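Side-chain contacts in ribonuclease VapC (Haemophilus influenzae, PDB 6NKL), which probably acts as the magnesium-dependent RNase toxin of a toxin-antitoxin system, built on a PIN domain: residues 37-42 against 96-101; 5-10 against 41-46; 78-83 against 105-110; 92-97 against 121-126. One frame throughout, in Å; residues are numbered along the deposited sequence.

Contact 1 (37-42 against 96-101); sequences SFITYA and GNNDLW
Ile39 reaches across from the first turn of helix 38-49 and meets two side chains on the first turns of helix 97-109. Its CD1 lies 3.6 Å from Trp101 CB, and its CG1 packs on the same methylene. CD1 also comes near Trp101 CG, at an oblique angle to the indole. The other branch, CG2, sits 3.7 Å from Asn98 CB. The branches divide the work because CG2 is anti to the backbone N of Ile39 while CG1 stands beside that N (chi1 -62°). Ile39 lies across Trp101.

Behind Ile39, its CG1 rests on one face of the Phe38 ring, toward the rim. Ser37 caps the helix: Ile39 N donates to Ser37 OG at 3.1 Å. Ser37 OG is in turn bonded to His105 of helix 97-109, so the cap is tied to the facing helix. The Trp101 ring leads away from Ile39 and stacks with Tyr81.

The polar ends serve the dimer. Asn98 OD1 bonds Asn97 ND2 and Trp101 NE1 of the second subunit, and Asn98 ND2 bonds Tyr81 OH of that subunit. Ile39 also packs on its Trp101. Asp99, a predicted magnesium ligand of this PIN domain, follows directly after Asn98 on the same helix turn. The contact is therefore apolar between the two helices, while the amide and indole N-H beside it are spent on joining subunits.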
# COMPACT_ATOMS: atom_id res chain seq x y z
N SER B 37 -9.20 -5.63 -0.08
CA SER B 37 -8.35 -4.47 0.17
C SER B 37 -8.28 -3.61 -1.09
O SER B 37 -8.45 -4.10 -2.23
CB SER B 37 -6.95 -4.93 0.61
OG SER B 37 -6.00 -3.87 0.62
N PHE B 38 -8.08 -2.30 -0.88
CA PHE B 38 -7.77 -1.39 -1.98
C PHE B 38 -6.60 -1.87 -2.81
O PHE B 38 -6.53 -1.58 -4.01
CB PHE B 38 -7.46 0.01 -1.45
CG PHE B 38 -6.10 0.14 -0.83
CD1 PHE B 38 -5.85 -0.32 0.45
CD2 PHE B 38 -5.06 0.74 -1.53
CE1 PHE B 38 -4.60 -0.22 1.01
CE2 PHE B 38 -3.82 0.86 -0.97
CZ PHE B 38 -3.58 0.38 0.30
N ILE B 39 -5.66 -2.61 -2.21
CA ILE B 39 -4.56 -3.18 -2.96
C ILE B 39 -5.10 -4.04 -4.07
O ILE B 39 -4.74 -3.89 -5.25
CB ILE B 39 -3.64 -4.02 -2.05
CG1 ILE B 39 -3.02 -3.11 -0.97
CG2 ILE B 39 -2.61 -4.75 -2.89
CD1 ILE B 39 -1.91 -2.19 -1.45
N THR B 40 -5.99 -4.97 -3.71
CA THR B 40 -6.53 -5.92 -4.66
C THR B 40 -7.35 -5.20 -5.72
O THR B 40 -7.29 -5.54 -6.91
CB THR B 40 -7.38 -6.97 -3.91
OG1 THR B 40 -6.54 -7.76 -3.04
CG2 THR B 40 -8.12 -7.91 -4.90
N TYR B 41 -8.10 -4.18 -5.32
CA TYR B 41 -8.89 -3.43 -6.28
C TYR B 41 -7.98 -2.75 -7.31
O TYR B 41 -8.29 -2.70 -8.50
CB TYR B 41 -9.74 -2.41 -5.52
CG TYR B 41 -10.60 -1.48 -6.33
CD1 TYR B 41 -11.51 -1.97 -7.23
CD2 TYR B 41 -10.55 -0.09 -6.12
CE1 TYR B 41 -12.34 -1.14 -7.94
CE2 TYR B 41 -11.36 0.77 -6.84
CZ TYR B 41 -12.27 0.23 -7.74
OH TYR B 41 -13.11 1.02 -8.48
N ALA B 42 -6.85 -2.24 -6.85
CA ALA B 42 -5.89 -1.64 -7.77
C ALA B 42 -5.35 -2.68 -8.75
O ALA B 42 -5.18 -2.40 -9.94
CB ALA B 42 -4.77 -0.97 -6.97
N GLY B 96 5.47 -11.12 -1.02
CA GLY B 96 5.42 -10.01 -1.96
C GLY B 96 4.87 -8.74 -1.33
O GLY B 96 4.11 -8.77 -0.35
N ASN B 97 5.24 -7.58 -1.92
CA ASN B 97 4.92 -6.31 -1.27
C ASN B 97 3.42 -6.10 -1.21
O ASN B 97 2.90 -5.69 -0.16
CB ASN B 97 5.58 -5.11 -1.95
CG ASN B 97 5.50 -3.80 -1.06
OD1 ASN B 97 5.25 -2.69 -1.57
ND2 ASN B 97 5.69 -3.95 0.25
N ASN B 98 2.71 -6.37 -2.30
CA ASN B 98 1.27 -6.17 -2.29
C ASN B 98 0.57 -7.20 -1.41
O ASN B 98 -0.42 -6.88 -0.74
CB ASN B 98 0.71 -6.20 -3.71
CG ASN B 98 0.90 -4.87 -4.43
OD1 ASN B 98 1.10 -3.83 -3.79
ND2 ASN B 98 0.82 -4.89 -5.75
N ASP B 99 1.08 -8.44 -1.37
CA ASP B 99 0.54 -9.42 -0.43
C ASP B 99 0.74 -8.95 1.00
O ASP B 99 -0.13 -9.15 1.86
CB ASP B 99 1.20 -10.77 -0.63
CG ASP B 99 0.60 -11.58 -1.81
OD1 ASP B 99 -0.53 -11.23 -2.29
OD2 ASP B 99 1.25 -12.58 -2.24
N LEU B 100 1.87 -8.31 1.28
CA LEU B 100 2.12 -7.83 2.63
C LEU B 100 1.17 -6.72 3.01
O LEU B 100 0.64 -6.70 4.12
CB LEU B 100 3.55 -7.33 2.76
CG LEU B 100 3.96 -6.85 4.15
CD1 LEU B 100 3.81 -7.97 5.16
CD2 LEU B 100 5.40 -6.38 4.09
N TRP B 101 0.97 -5.75 2.11
CA TRP B 101 0.00 -4.70 2.40
C TRP B 101 -1.37 -5.31 2.68
O TRP B 101 -2.04 -4.90 3.61
CB TRP B 101 -0.06 -3.70 1.24
CG TRP B 101 1.01 -2.67 1.29
CD1 TRP B 101 2.08 -2.54 0.45
CD2 TRP B 101 1.12 -1.60 2.24
NE1 TRP B 101 2.84 -1.45 0.81
CE2 TRP B 101 2.27 -0.87 1.91
CE3 TRP B 101 0.35 -1.20 3.34
CZ2 TRP B 101 2.68 0.24 2.64
CZ3 TRP B 101 0.75 -0.11 4.06
CH2 TRP B 101 1.91 0.60 3.71

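Contact 2 (5-10 against 41-46); sequences LDTNII and YAELIK
Glu43 OE1 has two partners. One is Thr7 OG1 of its own chain, which donates a hydrogen bond to Glu43 OE1 from 2.8 Å away. The other is a basic side chain on the chain of another protein, which pairs with it in a salt bridge. The Thr7 hydroxyl approaches from above the carboxylate plane, about 50° out of it. Thr7 OG1 also hydrogen-bonds Thr40 OG1, one turn before Glu43 on helix 38-49. The methyl of Thr7 lies alongside the same carboxylate, with Thr7 CG2 3.8 Å from Glu43 CD. Thr7 can offer both groups because OG1 stands beside its backbone N (chi1 -52°) and CG2 is anti to that N.

The site lies at the C-terminal edge of the parallel sheet of the PIN fold, where strand 2-5 runs into helix 7-15. Asp6, a predicted magnesium ligand, is the N-cap of this helix. Its OD1 accepts from Ile9 N at 2.8 Å, nearly straight at 165°. Its OD2 is bonded to Thr115 OG1. Thr7 also lies near Asp99, the other predicted magnesium ligand, with their side chains about 5 Å apart.

One turn on from Thr7, and at the residue after Glu43, the contact turns apolar. Ile10 CG2 and Leu44 CD2 are 4.3 Å apart, a loose touch, and both side chains also pack on Met36 of strand 33-37.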
# COMPACT_ATOMS: atom_id res chain seq x y z
N LEU B 5 -11.06 -11.08 0.97
CA LEU B 5 -10.59 -11.93 -0.10
C LEU B 5 -9.35 -11.30 -0.71
O LEU B 5 -9.40 -10.16 -1.20
CB LEU B 5 -11.65 -12.12 -1.17
CG LEU B 5 -13.08 -12.44 -0.77
CD1 LEU B 5 -13.80 -12.79 -2.05
CD2 LEU B 5 -13.11 -13.55 0.21
N ASP B 6 -8.26 -12.05 -0.72
CA ASP B 6 -7.02 -11.54 -1.28
C ASP B 6 -7.06 -11.67 -2.81
O ASP B 6 -8.00 -12.21 -3.40
CB ASP B 6 -5.83 -12.25 -0.64
CG ASP B 6 -5.41 -13.52 -1.37
OD1 ASP B 6 -6.25 -14.15 -2.07
OD2 ASP B 6 -4.21 -13.91 -1.20
N THR B 7 -6.02 -11.20 -3.47
CA THR B 7 -5.99 -11.19 -4.93
C THR B 7 -5.95 -12.60 -5.51
O THR B 7 -6.55 -12.85 -6.55
CB THR B 7 -4.78 -10.38 -5.39
OG1 THR B 7 -4.78 -9.11 -4.74
CG2 THR B 7 -4.78 -10.22 -6.91
N ASN B 8 -5.23 -13.52 -4.86
CA ASN B 8 -5.09 -14.88 -5.40
C ASN B 8 -6.41 -15.63 -5.41
O ASN B 8 -6.69 -16.37 -6.36
CB ASN B 8 -4.06 -15.70 -4.61
CG ASN B 8 -2.64 -15.22 -4.82
OD1 ASN B 8 -1.81 -15.32 -3.93
ND2 ASN B 8 -2.35 -14.71 -6.00
N ILE B 9 -7.23 -15.49 -4.36
CA ILE B 9 -8.49 -16.22 -4.33
C ILE B 9 -9.45 -15.66 -5.35
O ILE B 9 -10.26 -16.40 -5.92
CB ILE B 9 -9.10 -16.20 -2.91
CG1 ILE B 9 -10.22 -17.22 -2.79
CG2 ILE B 9 -9.74 -14.89 -2.59
CD1 ILE B 9 -9.77 -18.60 -2.90
N ILE B 10 -9.40 -14.36 -5.62
CA ILE B 10 -10.25 -13.78 -6.66
C ILE B 10 -9.86 -14.29 -8.04
O ILE B 10 -10.73 -14.59 -8.87
CB ILE B 10 -10.18 -12.25 -6.59
CG1 ILE B 10 -10.80 -11.82 -5.26
CG2 ILE B 10 -10.84 -11.63 -7.81
CD1 ILE B 10 -10.91 -10.36 -5.10
N TYR B 41 -8.10 -4.18 -5.32
CA TYR B 41 -8.89 -3.43 -6.28
C TYR B 41 -7.98 -2.75 -7.31
O TYR B 41 -8.29 -2.70 -8.50
CB TYR B 41 -9.74 -2.41 -5.52
CG TYR B 41 -10.60 -1.48 -6.33
CD1 TYR B 41 -11.51 -1.97 -7.23
CD2 TYR B 41 -10.55 -0.09 -6.12
CE1 TYR B 41 -12.34 -1.14 -7.94
CE2 TYR B 41 -11.36 0.77 -6.84
CZ TYR B 41 -12.27 0.23 -7.74
OH TYR B 41 -13.11 1.02 -8.48
N ALA B 42 -6.85 -2.24 -6.85
CA ALA B 42 -5.89 -1.64 -7.77
C ALA B 42 -5.35 -2.68 -8.75
O ALA B 42 -5.18 -2.40 -9.94
CB ALA B 42 -4.77 -0.97 -6.97
N GLU B 43 -5.10 -3.90 -8.28
CA GLU B 43 -4.65 -4.95 -9.20
C GLU B 43 -5.75 -5.30 -10.20
O GLU B 43 -5.48 -5.51 -11.39
CB GLU B 43 -4.20 -6.20 -8.42
CG GLU B 43 -2.94 -5.97 -7.55
CD GLU B 43 -2.41 -7.25 -6.91
OE1 GLU B 43 -2.72 -7.50 -5.73
OE2 GLU B 43 -1.72 -8.01 -7.62
N LEU B 44 -7.00 -5.33 -9.74
CA LEU B 44 -8.10 -5.50 -10.68
C LEU B 44 -8.10 -4.41 -11.75
O LEU B 44 -8.21 -4.71 -12.94
CB LEU B 44 -9.43 -5.53 -9.93
CG LEU B 44 -9.64 -6.76 -9.03
CD1 LEU B 44 -11.00 -6.69 -8.38
CD2 LEU B 44 -9.49 -8.02 -9.82
N ILE B 45 -8.01 -3.15 -11.34
CA ILE B 45 -7.94 -2.06 -12.33
C ILE B 45 -6.80 -2.30 -13.33
O ILE B 45 -6.92 -1.96 -14.52
CB ILE B 45 -7.76 -0.70 -11.64
CG1 ILE B 45 -8.86 -0.38 -10.63
CG2 ILE B 45 -7.68 0.39 -12.69
CD1 ILE B 45 -10.17 -0.20 -11.22
N LYS B 46 -5.66 -2.81 -12.86
CA LYS B 46 -4.52 -3.05 -13.73
C LYS B 46 -4.84 -4.12 -14.77
O LYS B 46 -4.43 -4.01 -15.93
CB LYS B 46 -3.32 -3.48 -12.89
CG LYS B 46 -2.13 -4.08 -13.61
CD LYS B 46 -1.43 -4.96 -12.60
CE LYS B 46 -0.01 -5.29 -12.94
NZ LYS B 46 0.60 -6.08 -11.82

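Contact 3 (78-83 against 105-110); sequences CLHYGK and HALSLN
His80 and Leu107 each place CG beside the backbone N and anti to the carbonyl carbon, with chi1 near -70° in both. Both side chains start toward the opposite helix. The second torsion of His80 (-80°) then turns the imidazole so that one face meets Leu107.

Leu107 CB sits 3.6 Å above the plane of that ring, over its centre. This is a CH-pi contact: CB is 3.7 Å from the ring centroid and only 11° off the normal. The closest ring atom to Leu107 CB is His80 ND1, at 3.6 Å. Leu107 CD1 reaches equally close to His80 ND1, so the branch extends the cover from the ring centre toward one side. The two side chains cross obliquely.

The CD2 corner of the same ring reaches the next residue at a slant, with His80 CD2 3.9 Å from Ser108 CA. The hydroxyl of Ser108 is turned back to its own helix, where OG donates to His105 O at 2.6 Å, in the carbonyl plane and on a lone pair. Just beyond, Asn110 has a positive phi, and two bonds back into the last turn form a Schellman motif.

Around the pair, His80 also packs on Cys104, while Leu107 also touches Trp84, Ile124 and Asp126. Leu79, next to His80, packs on Ile45 of the second subunit.

The arrangement is a partly exposed helix-helix contact of the PIN domain. It joins helix 75-89 to the last turns of helix 97-109 through an aliphatic group laid over an aromatic face.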
# COMPACT_ATOMS: atom_id res chain seq x y z
N CYS B 78 -0.48 0.99 8.78
CA CYS B 78 0.92 1.42 8.73
C CYS B 78 1.71 0.89 9.92
O CYS B 78 2.90 0.55 9.79
CB CYS B 78 1.00 2.95 8.70
SG CYS B 78 0.09 3.69 7.30
N LEU B 79 1.10 0.87 11.10
CA LEU B 79 1.73 0.27 12.27
C LEU B 79 2.05 -1.19 12.02
O LEU B 79 3.17 -1.65 12.29
CB LEU B 79 0.84 0.44 13.51
CG LEU B 79 0.40 1.90 13.75
CD1 LEU B 79 -0.57 2.06 14.89
CD2 LEU B 79 1.64 2.81 13.97
N HIS B 80 1.07 -1.94 11.48
CA HIS B 80 1.32 -3.36 11.22
C HIS B 80 2.34 -3.56 10.12
O HIS B 80 3.16 -4.48 10.18
CB HIS B 80 0.03 -4.08 10.84
CG HIS B 80 -0.93 -4.23 11.98
ND1 HIS B 80 -0.78 -5.22 12.93
CD2 HIS B 80 -2.05 -3.54 12.31
CE1 HIS B 80 -1.77 -5.12 13.80
NE2 HIS B 80 -2.55 -4.11 13.45
N TYR B 81 2.27 -2.75 9.06
CA TYR B 81 3.24 -2.90 7.99
C TYR B 81 4.65 -2.63 8.48
O TYR B 81 5.58 -3.36 8.14
CB TYR B 81 2.89 -1.98 6.83
CG TYR B 81 3.79 -2.13 5.63
CD1 TYR B 81 3.42 -2.92 4.56
CD2 TYR B 81 5.00 -1.48 5.56
CE1 TYR B 81 4.24 -3.05 3.45
CE2 TYR B 81 5.82 -1.60 4.44
CZ TYR B 81 5.44 -2.39 3.41
OH TYR B 81 6.25 -2.50 2.29
N GLY B 82 4.84 -1.58 9.30
CA GLY B 82 6.17 -1.30 9.82
C GLY B 82 6.75 -2.44 10.64
O GLY B 82 7.93 -2.76 10.53
N LYS B 83 5.92 -3.05 11.49
CA LYS B 83 6.41 -4.16 12.31
C LYS B 83 6.83 -5.32 11.43
O LYS B 83 7.92 -5.87 11.58
CB LYS B 83 5.34 -4.61 13.30
CG LYS B 83 5.81 -5.68 14.27
CD LYS B 83 4.65 -6.55 14.79
CE LYS B 83 3.50 -5.67 15.29
NZ LYS B 83 2.27 -6.46 15.68
N HIS B 105 -3.51 -5.01 6.01
CA HIS B 105 -4.87 -4.50 6.00
C HIS B 105 -5.79 -5.39 6.82
O HIS B 105 -6.53 -4.91 7.70
CB HIS B 105 -5.38 -4.41 4.59
CG HIS B 105 -6.46 -3.39 4.41
ND1 HIS B 105 -6.80 -2.88 3.17
CD2 HIS B 105 -7.27 -2.78 5.30
CE1 HIS B 105 -7.75 -1.98 3.32
NE2 HIS B 105 -8.08 -1.92 4.60
N ALA B 106 -5.76 -6.70 6.57
CA ALA B 106 -6.54 -7.61 7.39
C ALA B 106 -6.19 -7.47 8.88
O ALA B 106 -7.08 -7.41 9.72
CB ALA B 106 -6.33 -9.05 6.92
N LEU B 107 -4.90 -7.40 9.21
CA LEU B 107 -4.52 -7.19 10.62
C LEU B 107 -5.17 -5.93 11.17
O LEU B 107 -5.68 -5.92 12.30
CB LEU B 107 -3.01 -7.09 10.77
CG LEU B 107 -2.23 -8.39 10.63
CD1 LEU B 107 -0.79 -8.03 10.64
CD2 LEU B 107 -2.55 -9.35 11.79
N SER B 108 -5.18 -4.86 10.39
CA SER B 108 -5.68 -3.59 10.89
C SER B 108 -7.17 -3.61 11.13
O SER B 108 -7.69 -2.76 11.85
CB SER B 108 -5.37 -2.46 9.90
OG SER B 108 -6.20 -2.59 8.75
N LEU B 109 -7.89 -4.53 10.50
CA LEU B 109 -9.32 -4.64 10.67
C LEU B 109 -9.71 -5.77 11.60
O LEU B 109 -10.90 -5.98 11.83
CB LEU B 109 -10.00 -4.84 9.31
CG LEU B 109 -9.88 -3.69 8.30
CD1 LEU B 109 -10.26 -4.15 6.92
CD2 LEU B 109 -10.75 -2.53 8.71
N ASN B 110 -8.74 -6.52 12.12
CA ASN B 110 -8.94 -7.87 12.66
C ASN B 110 -9.87 -8.70 11.77
O ASN B 110 -10.78 -9.40 12.23
CB ASN B 110 -9.44 -7.81 14.10
CG ASN B 110 -9.18 -9.10 14.85
OD1 ASN B 110 -8.15 -9.76 14.69
ND2 ASN B 110 -10.15 -9.49 15.68

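Contact 4 (92-97 against 121-126); sequences GRPIGN and FQRITD
Pro94 lies under the guanidinium of Arg123, where two loops of the PIN domain meet. Segment 92-97 links helix 75-89 to helix 97-109. Segment 121-126 carries a 3-10 turn on the way from strand 112-115 to strand 128-131.

The Arg123 chain is extended from CG to NE (chi2 169°, chi3 170°), which carries it past the proline ring. The last torsion then turns one face of the guanidinium to Pro94 CB, which lies 3.2 Å from its plane, off centre. Pro94 CG meets the aliphatic part, 3.5 Å from Arg123 CD. The polar end of Arg123 is held by a bond from NH1 to Gln91 OE1, just before segment 92-97. This part of the contact lies toward the surface.

Ile95 faces the buried side. Its CG2 branch is anti to the backbone N and reaches the Phe121 ring obliquely, with Ile95 CG2 4.4 Å from Phe121 CE1. Phe121 starts out away from segment 92-97, but its ring swings back toward it and also packs on Asp6 and Asp99, the predicted magnesium ligands. The Ile95 CG1 branch runs straight out, with CD1 anti to CA (chi2 180°). Ile124 has the same extended form. The end methyls of the two isoleucines meet, with Ile95 CD1 3.7 Å from Ile124 CD1.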
# COMPACT_ATOMS: atom_id res chain seq x y z
N GLY B 92 14.49 -12.81 3.99
CA GLY B 92 14.71 -12.89 2.56
C GLY B 92 13.50 -12.62 1.67
O GLY B 92 13.26 -13.37 0.72
N ARG B 93 12.76 -11.54 1.94
CA ARG B 93 11.53 -11.18 1.24
C ARG B 93 10.67 -12.41 0.91
O ARG B 93 10.39 -12.68 -0.26
CB ARG B 93 11.83 -10.38 -0.03
CG ARG B 93 13.11 -10.74 -0.76
CD ARG B 93 13.35 -9.80 -1.95
NE ARG B 93 14.35 -8.76 -1.70
N PRO B 94 10.24 -13.16 1.93
CA PRO B 94 9.34 -14.30 1.65
C PRO B 94 7.93 -13.91 1.24
O PRO B 94 7.20 -14.80 0.80
CB PRO B 94 9.32 -15.06 2.98
CG PRO B 94 9.61 -14.02 4.01
CD PRO B 94 10.61 -13.08 3.35
N ILE B 95 7.53 -12.64 1.37
CA ILE B 95 6.17 -12.21 1.05
C ILE B 95 6.22 -11.04 0.08
O ILE B 95 6.94 -10.07 0.33
CB ILE B 95 5.40 -11.84 2.33
CG1 ILE B 95 5.36 -13.07 3.24
CG2 ILE B 95 4.00 -11.35 1.98
CD1 ILE B 95 4.64 -12.87 4.54
N GLY B 96 5.47 -11.12 -1.02
CA GLY B 96 5.42 -10.01 -1.96
C GLY B 96 4.87 -8.74 -1.33
O GLY B 96 4.11 -8.77 -0.35
N ASN B 97 5.24 -7.58 -1.92
CA ASN B 97 4.92 -6.31 -1.27
C ASN B 97 3.42 -6.10 -1.21
O ASN B 97 2.90 -5.69 -0.16
CB ASN B 97 5.58 -5.11 -1.95
CG ASN B 97 5.50 -3.80 -1.06
OD1 ASN B 97 5.25 -2.69 -1.57
ND2 ASN B 97 5.69 -3.95 0.25
N PHE B 121 2.04 -16.61 4.20
CA PHE B 121 1.34 -15.82 5.22
C PHE B 121 1.50 -16.41 6.61
O PHE B 121 1.27 -15.70 7.60
CB PHE B 121 -0.16 -15.70 4.89
CG PHE B 121 -0.48 -14.65 3.83
CD1 PHE B 121 0.20 -13.43 3.78
CD2 PHE B 121 -1.47 -14.89 2.91
CE1 PHE B 121 -0.12 -12.48 2.81
CE2 PHE B 121 -1.80 -13.95 1.95
CZ PHE B 121 -1.12 -12.74 1.91
N GLN B 122 1.90 -17.68 6.73
CA GLN B 122 2.12 -18.23 8.07
C GLN B 122 3.24 -17.52 8.82
O GLN B 122 3.28 -17.61 10.05
CB GLN B 122 2.43 -19.73 7.99
CG GLN B 122 3.73 -20.06 7.32
CD GLN B 122 3.89 -21.54 6.97
OE1 GLN B 122 2.99 -22.35 7.19
NE2 GLN B 122 5.05 -21.88 6.40
N ARG B 123 4.13 -16.81 8.11
CA ARG B 123 5.20 -16.06 8.78
C ARG B 123 4.68 -14.84 9.52
O ARG B 123 5.36 -14.29 10.40
CB ARG B 123 6.26 -15.62 7.76
CG ARG B 123 6.80 -16.76 6.92
CD ARG B 123 7.62 -16.26 5.77
NE ARG B 123 8.34 -17.33 5.08
CZ ARG B 123 9.63 -17.63 5.28
NH1 ARG B 123 10.36 -16.94 6.15
NH2 ARG B 123 10.21 -18.61 4.59
N ILE B 124 3.48 -14.38 9.17
CA ILE B 124 2.84 -13.28 9.88
C ILE B 124 1.98 -13.94 10.96
O ILE B 124 0.79 -14.25 10.76
CB ILE B 124 2.05 -12.38 8.95
CG1 ILE B 124 2.93 -11.94 7.78
CG2 ILE B 124 1.57 -11.19 9.68
CD1 ILE B 124 2.13 -11.25 6.70
N THR B 125 2.57 -14.12 12.12
CA THR B 125 2.04 -15.08 13.09
C THR B 125 0.75 -14.61 13.74
O THR B 125 0.03 -15.46 14.28
CB THR B 125 3.10 -15.36 14.14
OG1 THR B 125 3.46 -14.13 14.77
CG2 THR B 125 4.35 -15.95 13.48
N ASP B 126 0.44 -13.31 13.72
CA ASP B 126 -0.84 -12.84 14.25
C ASP B 126 -1.91 -12.63 13.18
O ASP B 126 -3.00 -12.13 13.49
CB ASP B 126 -0.64 -11.56 15.07
CG ASP B 126 -0.21 -10.38 14.26
OD1 ASP B 126 -0.57 -9.24 14.68
OD2 ASP B 126 0.50 -10.56 13.24

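From the N terminus, strand 2-5 and helix 7-15 open contact 2. It closes about 30 residues later on helix 38-49. Contact 1 begins on that same helix, shares Tyr41 and Ala42 with contact 2, and ends at the start of helix 97-109. Contact 3 opens within this span and closes on the far end of helix 97-109, so contacts 1 and 3 cross. Contact 4 begins at residues 92-97, overlapping contact 1 at Gly96 and Asn97, and crosses contact 3. Contacts 1 and 2 tie helix 38-49 to two neighbouring helices. Contact 3 ties helix 75-89 to helix 97-109, and contact 4 ties the loop between them to the loop before strand 128-131.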